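Local coordinates for protein amorpha-4,11-diene synthase (Artemisia annua, PDB 4GAX) that probably cyclises farnesyl diphosphate into sesquiterpene products as an engineered plant terpene synthase, a metal-dependent lyase, at residues K245-R256 / S555-I563. Numbering follows the deposited sequence.
Sequences KLEFNLLQSLHR and SLLVYPMSI
Gln252 and Asn249 hold the C-terminal tail of this all-helical terpene synthase against helix 238-269, a worked example of how carboxamide side chains on one helix can pin an irregular chain end. The tail leaves helix 547-557 and runs along the helix surface without regular secondary structure. Gln252 reaches it with CG trans to the backbone N (chi1 -172°) and an extended chain, and both N-H groups of NE2 are spent there: one on Leu556 O at 3.0 Å, the other on Tyr559 O at 2.8 Å. Both acceptors lie in the plane of the Gln252 amide, although the donor stands above each carbonyl plane. A leucine in its place would probably leave these two carbonyls without their shared donor and the turn between them less firmly fixed. One helical turn earlier, Asn249 pairs with both polar backbone atoms of Met561: OD1 accepts from Met561 N at 2.6 Å, on a lone pair, while ND2 gives a nearly straight bond (172°) to Met561 O. Beneath lies the tightly packed part. Met561 CG comes within 3.4 Å of Phe248 CD2, and its SD sits above the ring face in a rather distant Met-aromatic contact; Val224 and Ile227 of helix 219-232 adjoin this pair. Near the other end of the contact, a water bridges His255 ND1 and Leu556 O, while His255 NE2 bonds to Phe294 O, and Arg256 NH1 donates to Leu557 O within the guanidinium plane. The outer side is looser: Tyr559, Pro560 and Ser562 are exposed, and Ile563 is poorly ordered. Even so, Lys245, salt-bridged to Glu231, places NZ 2.8 Å from Ser562 O, almost in line with the carbonyl bond (168°).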
ATOM      1  N   LYS A 245     -15.256  14.940   5.611  1.00 19.28           N
ATOM      2  CA  LYS A 245     -15.536  14.303   6.895  1.00 20.25           C
ATOM      3  C   LYS A 245     -16.771  13.415   6.812  1.00 23.62           C
ATOM      4  O   LYS A 245     -16.793  12.327   7.395  1.00 24.22           O
ATOM      5  CB  LYS A 245     -15.705  15.349   7.993  1.00 23.94           C
ATOM      6  CG  LYS A 245     -14.436  16.125   8.320  1.00 27.66           C
ATOM      7  CD  LYS A 245     -14.757  17.277   9.310  1.00 33.82           C
ATOM      8  CE  LYS A 245     -14.362  16.931  10.729  1.00 43.92           C
ATOM      9  NZ  LYS A 245     -14.805  17.985  11.711  1.00 52.31           N
ATOM     10  N   LEU A 246     -17.802  13.886   6.106  1.00 22.49           N
ATOM     11  CA  LEU A 246     -19.027  13.100   5.910  1.00 22.43           C
ATOM     12  C   LEU A 246     -18.687  11.815   5.161  1.00 17.61           C
ATOM     13  O   LEU A 246     -19.153  10.719   5.505  1.00 22.68           O
ATOM     14  CB  LEU A 246     -20.066  13.894   5.109  1.00 26.31           C
ATOM     15  CG  LEU A 246     -21.125  14.718   5.854  1.00 37.20           C
ATOM     16  CD1 LEU A 246     -20.615  15.219   7.180  1.00 49.70           C
ATOM     17  CD2 LEU A 246     -21.599  15.896   4.988  1.00 36.63           C
ATOM     18  N   GLU A 247     -17.867  11.961   4.125  1.00 17.16           N
ATOM     19  CA  GLU A 247     -17.465  10.833   3.291  1.00 20.13           C
ATOM     20  C   GLU A 247     -16.543   9.899   4.054  1.00 20.33           C
ATOM     21  O   GLU A 247     -16.637   8.686   3.914  1.00 19.46           O
ATOM     22  CB  GLU A 247     -16.769  11.335   2.034  1.00 23.17           C
ATOM     23  CG  GLU A 247     -17.740  11.901   1.017  1.00 33.76           C
ATOM     24  CD  GLU A 247     -18.643  10.830   0.423  1.00 40.95           C
ATOM     25  OE1 GLU A 247     -18.233   9.641   0.381  1.00 37.84           O
ATOM     26  OE2 GLU A 247     -19.761  11.180  -0.002  1.00 44.10           O
ATOM     27  N   PHE A 248     -15.655  10.457   4.870  1.00 18.19           N
ATOM     28  CA  PHE A 248     -14.768   9.606   5.643  1.00 18.60           C
ATOM     29  C   PHE A 248     -15.595   8.656   6.467  1.00 23.22           C
ATOM     30  O   PHE A 248     -15.296   7.467   6.526  1.00 20.51           O
ATOM     31  CB  PHE A 248     -13.883  10.405   6.595  1.00 19.18           C
ATOM     32  CG  PHE A 248     -12.886   9.547   7.298  1.00 20.66           C
ATOM     33  CD1 PHE A 248     -11.684   9.231   6.685  1.00 20.71           C
ATOM     34  CD2 PHE A 248     -13.185   8.975   8.525  1.00 22.50           C
ATOM     35  CE1 PHE A 248     -10.767   8.412   7.319  1.00 27.60           C
ATOM     36  CE2 PHE A 248     -12.272   8.137   9.167  1.00 24.24           C
ATOM     37  CZ  PHE A 248     -11.064   7.864   8.563  1.00 20.45           C
ATOM     38  N   ASN A 249     -16.620   9.190   7.123  1.00 15.33           N
ATOM     39  CA  ASN A 249     -17.444   8.374   8.021  1.00 21.07           C
ATOM     40  C   ASN A 249     -18.286   7.349   7.258  1.00 27.35           C
ATOM     41  O   ASN A 249     -18.444   6.202   7.704  1.00 20.97           O
ATOM     42  CB  ASN A 249     -18.304   9.249   8.950  1.00 26.80           C
ATOM     43  CG  ASN A 249     -17.483   9.916  10.061  1.00 28.35           C
ATOM     44  OD1 ASN A 249     -16.319   9.550  10.315  1.00 23.64           O
ATOM     45  ND2 ASN A 249     -18.094  10.893  10.739  1.00 21.43           N
ATOM     46  N   LEU A 250     -18.824   7.755   6.112  1.00 25.83           N
ATOM     47  CA  LEU A 250     -19.581   6.824   5.275  1.00 21.41           C
ATOM     48  C   LEU A 250     -18.705   5.668   4.812  1.00 28.78           C
ATOM     49  O   LEU A 250     -19.099   4.506   4.880  1.00 24.48           O
ATOM     50  CB  LEU A 250     -20.147   7.542   4.050  1.00 23.03           C
ATOM     51  CG  LEU A 250     -21.160   8.646   4.359  1.00 33.66           C
ATOM     52  CD1 LEU A 250     -21.705   9.255   3.062  1.00 34.78           C
ATOM     53  CD2 LEU A 250     -22.290   8.119   5.243  1.00 46.38           C
ATOM     54  N   LEU A 251     -17.510   5.978   4.328  1.00 20.24           N
ATOM     55  CA  LEU A 251     -16.631   4.922   3.838  1.00 19.44           C
ATOM     56  C   LEU A 251     -16.126   4.055   4.991  1.00 16.91           C
ATOM     57  O   LEU A 251     -16.020   2.836   4.860  1.00 19.25           O
ATOM     58  CB  LEU A 251     -15.487   5.501   2.999  1.00 18.02           C
ATOM     59  CG  LEU A 251     -14.586   4.500   2.289  1.00 24.46           C
ATOM     60  CD1 LEU A 251     -15.412   3.544   1.411  1.00 22.34           C
ATOM     61  CD2 LEU A 251     -13.558   5.275   1.452  1.00 15.84           C
ATOM     62  N   GLN A 252     -15.861   4.665   6.142  1.00 20.19           N
ATOM     63  CA  GLN A 252     -15.524   3.876   7.324  1.00 19.02           C
ATOM     64  C   GLN A 252     -16.618   2.867   7.669  1.00 21.89           C
ATOM     65  O   GLN A 252     -16.315   1.733   8.065  1.00 17.36           O
ATOM     66  CB  GLN A 252     -15.246   4.777   8.523  1.00 21.50           C
ATOM     67  CG  GLN A 252     -14.695   4.026   9.729  1.00 22.82           C
ATOM     68  CD  GLN A 252     -14.493   4.927  10.919  1.00 28.14           C
ATOM     69  OE1 GLN A 252     -15.457   5.491  11.464  1.00 25.52           O
ATOM     70  NE2 GLN A 252     -13.229   5.074  11.342  1.00 23.64           N
ATOM     71  N   SER A 253     -17.883   3.270   7.527  1.00 17.88           N
ATOM     72  CA  SER A 253     -18.985   2.341   7.793  1.00 26.13           C
ATOM     73  C   SER A 253     -18.931   1.151   6.841  1.00 27.96           C
ATOM     74  O   SER A 253     -19.190   0.018   7.241  1.00 25.65           O
ATOM     75  CB  SER A 253     -20.351   3.036   7.688  1.00 27.14           C
ATOM     76  OG  SER A 253     -20.545   3.893   8.789  1.00 37.79           O
ATOM     77  N   LEU A 254     -18.581   1.408   5.586  1.00 21.89           N
ATOM     78  CA  LEU A 254     -18.480   0.340   4.595  1.00 18.75           C
ATOM     79  C   LEU A 254     -17.345  -0.608   4.973  1.00 22.25           C
ATOM     80  O   LEU A 254     -17.506  -1.829   4.931  1.00 22.64           O
ATOM     81  CB  LEU A 254     -18.248   0.922   3.196  1.00 22.34           C
ATOM     82  CG  LEU A 254     -17.932  -0.122   2.122  1.00 27.29           C
ATOM     83  CD1 LEU A 254     -19.136  -1.041   1.840  1.00 28.61           C
ATOM     84  CD2 LEU A 254     -17.458   0.543   0.841  1.00 24.27           C
ATOM     85  N   HIS A 255     -16.201  -0.046   5.358  1.00 20.41           N
ATOM     86  CA  HIS A 255     -15.064  -0.862   5.793  1.00 17.98           C
ATOM     87  C   HIS A 255     -15.468  -1.721   6.971  1.00 20.54           C
ATOM     88  O   HIS A 255     -15.085  -2.889   7.050  1.00 23.54           O
ATOM     89  CB  HIS A 255     -13.869   0.012   6.184  1.00 16.35           C
ATOM     90  CG  HIS A 255     -13.295   0.791   5.042  1.00 17.01           C
ATOM     91  ND1 HIS A 255     -12.599   1.968   5.214  1.00 19.19           N
ATOM     92  CD2 HIS A 255     -13.311   0.551   3.707  1.00 15.53           C
ATOM     93  CE1 HIS A 255     -12.212   2.424   4.033  1.00 20.48           C
ATOM     94  NE2 HIS A 255     -12.627   1.585   3.104  1.00 18.04           N
ATOM     95  N   ARG A 256     -16.239  -1.143   7.887  1.00 19.43           N
ATOM     96  CA  ARG A 256     -16.688  -1.891   9.044  1.00 21.06           C
ATOM     97  C   ARG A 256     -17.630  -3.025   8.647  1.00 20.96           C
ATOM     98  O   ARG A 256     -17.607  -4.096   9.272  1.00 24.04           O
ATOM     99  CB  ARG A 256     -17.336  -0.965  10.078  1.00 24.12           C
ATOM    100  CG  ARG A 256     -16.324  -0.156  10.869  1.00 23.11           C
ATOM    101  CD  ARG A 256     -15.548  -1.036  11.846  1.00 37.21           C
ATOM    102  NE  ARG A 256     -16.409  -1.533  12.920  1.00 45.52           N
ATOM    103  CZ  ARG A 256     -16.542  -0.962  14.118  1.00 43.42           C
ATOM    104  NH1 ARG A 256     -15.862   0.134  14.422  1.00 30.88           N
ATOM    105  NH2 ARG A 256     -17.354  -1.504  15.020  1.00 50.05           N
ATOM    106  N   SER A 555      -7.404   4.143  13.967  1.00 24.67           N
ATOM    107  CA  SER A 555      -7.665   5.407  13.293  1.00 27.84           C
ATOM    108  C   SER A 555      -8.478   5.178  12.023  1.00 27.87           C
ATOM    109  O   SER A 555      -9.276   6.025  11.616  1.00 29.03           O
ATOM    110  CB  SER A 555      -6.358   6.147  12.986  1.00 28.54           C
ATOM    111  OG  SER A 555      -5.706   5.594  11.856  1.00 35.23           O
ATOM    112  N   LEU A 556      -8.292   4.020  11.400  1.00 22.72           N
ATOM    113  CA  LEU A 556      -9.047   3.683  10.190  1.00 23.45           C
ATOM    114  C   LEU A 556     -10.417   3.038  10.457  1.00 26.01           C
ATOM    115  O   LEU A 556     -11.405   3.331   9.763  1.00 21.80           O
ATOM    116  CB  LEU A 556      -8.195   2.787   9.267  1.00 20.63           C
ATOM    117  CG  LEU A 556      -7.441   3.527   8.164  1.00 31.80           C
ATOM    118  CD1 LEU A 556      -6.495   4.534   8.754  1.00 34.68           C
ATOM    119  CD2 LEU A 556      -6.701   2.573   7.184  1.00 32.63           C
ATOM    120  N   LEU A 557     -10.495   2.171  11.459  1.00 21.48           N
ATOM    121  CA  LEU A 557     -11.705   1.367  11.627  1.00 25.06           C
ATOM    122  C   LEU A 557     -12.569   1.698  12.845  1.00 33.43           C
ATOM    123  O   LEU A 557     -13.751   1.351  12.885  1.00 30.27           O
ATOM    124  CB  LEU A 557     -11.330  -0.123  11.659  1.00 22.87           C
ATOM    125  CG  LEU A 557     -10.631  -0.615  10.391  1.00 27.63           C
ATOM    126  CD1 LEU A 557     -10.331  -2.096  10.507  1.00 30.28           C
ATOM    127  CD2 LEU A 557     -11.477  -0.335   9.161  1.00 31.32           C
ATOM    128  N   VAL A 558     -11.995   2.355  13.846  1.00 28.94           N
ATOM    129  CA  VAL A 558     -12.724   2.523  15.102  1.00 30.42           C
ATOM    130  C   VAL A 558     -13.244   3.948  15.353  1.00 36.13           C
ATOM    131  O   VAL A 558     -14.435   4.147  15.611  1.00 30.10           O
ATOM    132  CB  VAL A 558     -11.882   2.014  16.288  1.00 37.13           C
ATOM    133  CG1 VAL A 558     -12.587   2.277  17.613  1.00 35.72           C
ATOM    134  CG2 VAL A 558     -11.595   0.524  16.110  1.00 35.60           C
ATOM    135  N   TYR A 559     -12.369   4.943  15.249  1.00 28.13           N
ATOM    136  CA  TYR A 559     -12.787   6.315  15.534  1.00 27.00           C
ATOM    137  C   TYR A 559     -13.346   6.978  14.281  1.00 25.41           C
ATOM    138  O   TYR A 559     -12.647   7.083  13.262  1.00 26.28           O
ATOM    139  CB  TYR A 559     -11.616   7.157  16.046  1.00 29.44           C
ATOM    140  CG  TYR A 559     -10.925   6.627  17.276  1.00 29.82           C
ATOM    141  CD1 TYR A 559      -9.571   6.314  17.251  1.00 35.26           C
ATOM    142  CD2 TYR A 559     -11.614   6.467  18.472  1.00 44.36           C
ATOM    143  CE1 TYR A 559      -8.927   5.838  18.382  1.00 40.28           C
ATOM    144  CE2 TYR A 559     -10.979   5.990  19.609  1.00 48.30           C
ATOM    145  CZ  TYR A 559      -9.633   5.678  19.553  1.00 47.23           C
ATOM    146  OH  TYR A 559      -8.993   5.204  20.673  1.00 50.31           O
ATOM    147  N   PRO A 560     -14.612   7.428  14.348  1.00 28.44           N
ATOM    148  CA  PRO A 560     -15.225   8.219  13.274  1.00 31.45           C
ATOM    149  C   PRO A 560     -14.757   9.677  13.360  1.00 35.44           C
ATOM    150  O   PRO A 560     -14.249  10.078  14.413  1.00 37.77           O
ATOM    151  CB  PRO A 560     -16.717   8.140  13.604  1.00 31.85           C
ATOM    152  CG  PRO A 560     -16.755   8.001  15.091  1.00 37.79           C
ATOM    153  CD  PRO A 560     -15.548   7.181  15.462  1.00 35.29           C
ATOM    154  N   MET A 561     -14.901  10.440  12.275  1.00 29.45           N
ATOM    155  CA  MET A 561     -14.613  11.876  12.289  1.00 40.20           C
ATOM    156  C   MET A 561     -15.689  12.574  13.096  1.00 36.49           C
ATOM    157  O   MET A 561     -16.844  12.151  13.090  1.00 29.52           O
ATOM    158  CB  MET A 561     -14.639  12.476  10.881  1.00 41.37           C
ATOM    159  CG  MET A 561     -13.502  12.089   9.972  1.00 33.83           C
ATOM    160  SD  MET A 561     -11.870  12.487  10.614  1.00 39.78           S
ATOM    161  CE  MET A 561     -12.097  14.164  11.195  1.00119.31           C
ATOM    162  N   SER A 562     -15.333  13.665  13.756  1.00 40.60           N
ATOM    163  CA  SER A 562     -16.310  14.353  14.587  1.00 46.83           C
ATOM    164  C   SER A 562     -17.117  15.383  13.798  1.00 47.37           C
ATOM    165  O   SER A 562     -16.556  16.196  13.056  1.00 46.72           O
ATOM    166  CB  SER A 562     -15.641  14.999  15.797  1.00 57.48           C
ATOM    167  OG  SER A 562     -16.528  14.990  16.902  1.00 63.36           O
ATOM    168  N   ILE A 563     -18.436  15.336  13.982  1.00 63.43           N
ATOM    169  CA  ILE A 563     -19.382  16.232  13.313  1.00 75.27           C
ATOM    170  C   ILE A 563     -19.319  16.060  11.797  1.00 76.03           C
ATOM    171  O   ILE A 563     -19.425  17.024  11.036  1.00 76.47           O
ATOM    172  CB  ILE A 563     -19.182  17.732  13.699  1.00 91.66           C
ATOM    173  CG1 ILE A 563     -18.698  17.876  15.148  1.00 89.03           C
ATOM    174  CG2 ILE A 563     -20.477  18.518  13.495  1.00 91.40           C
ATOM    175  CD1 ILE A 563     -17.518  18.826  15.307  1.00 83.81           C
ATOM    176  OXT ILE A 563     -19.159  14.944  11.293  1.00 79.51           O
TER
HETATM  177  O   HOH W   1     -11.669   3.708   7.018  1.00 20.26           O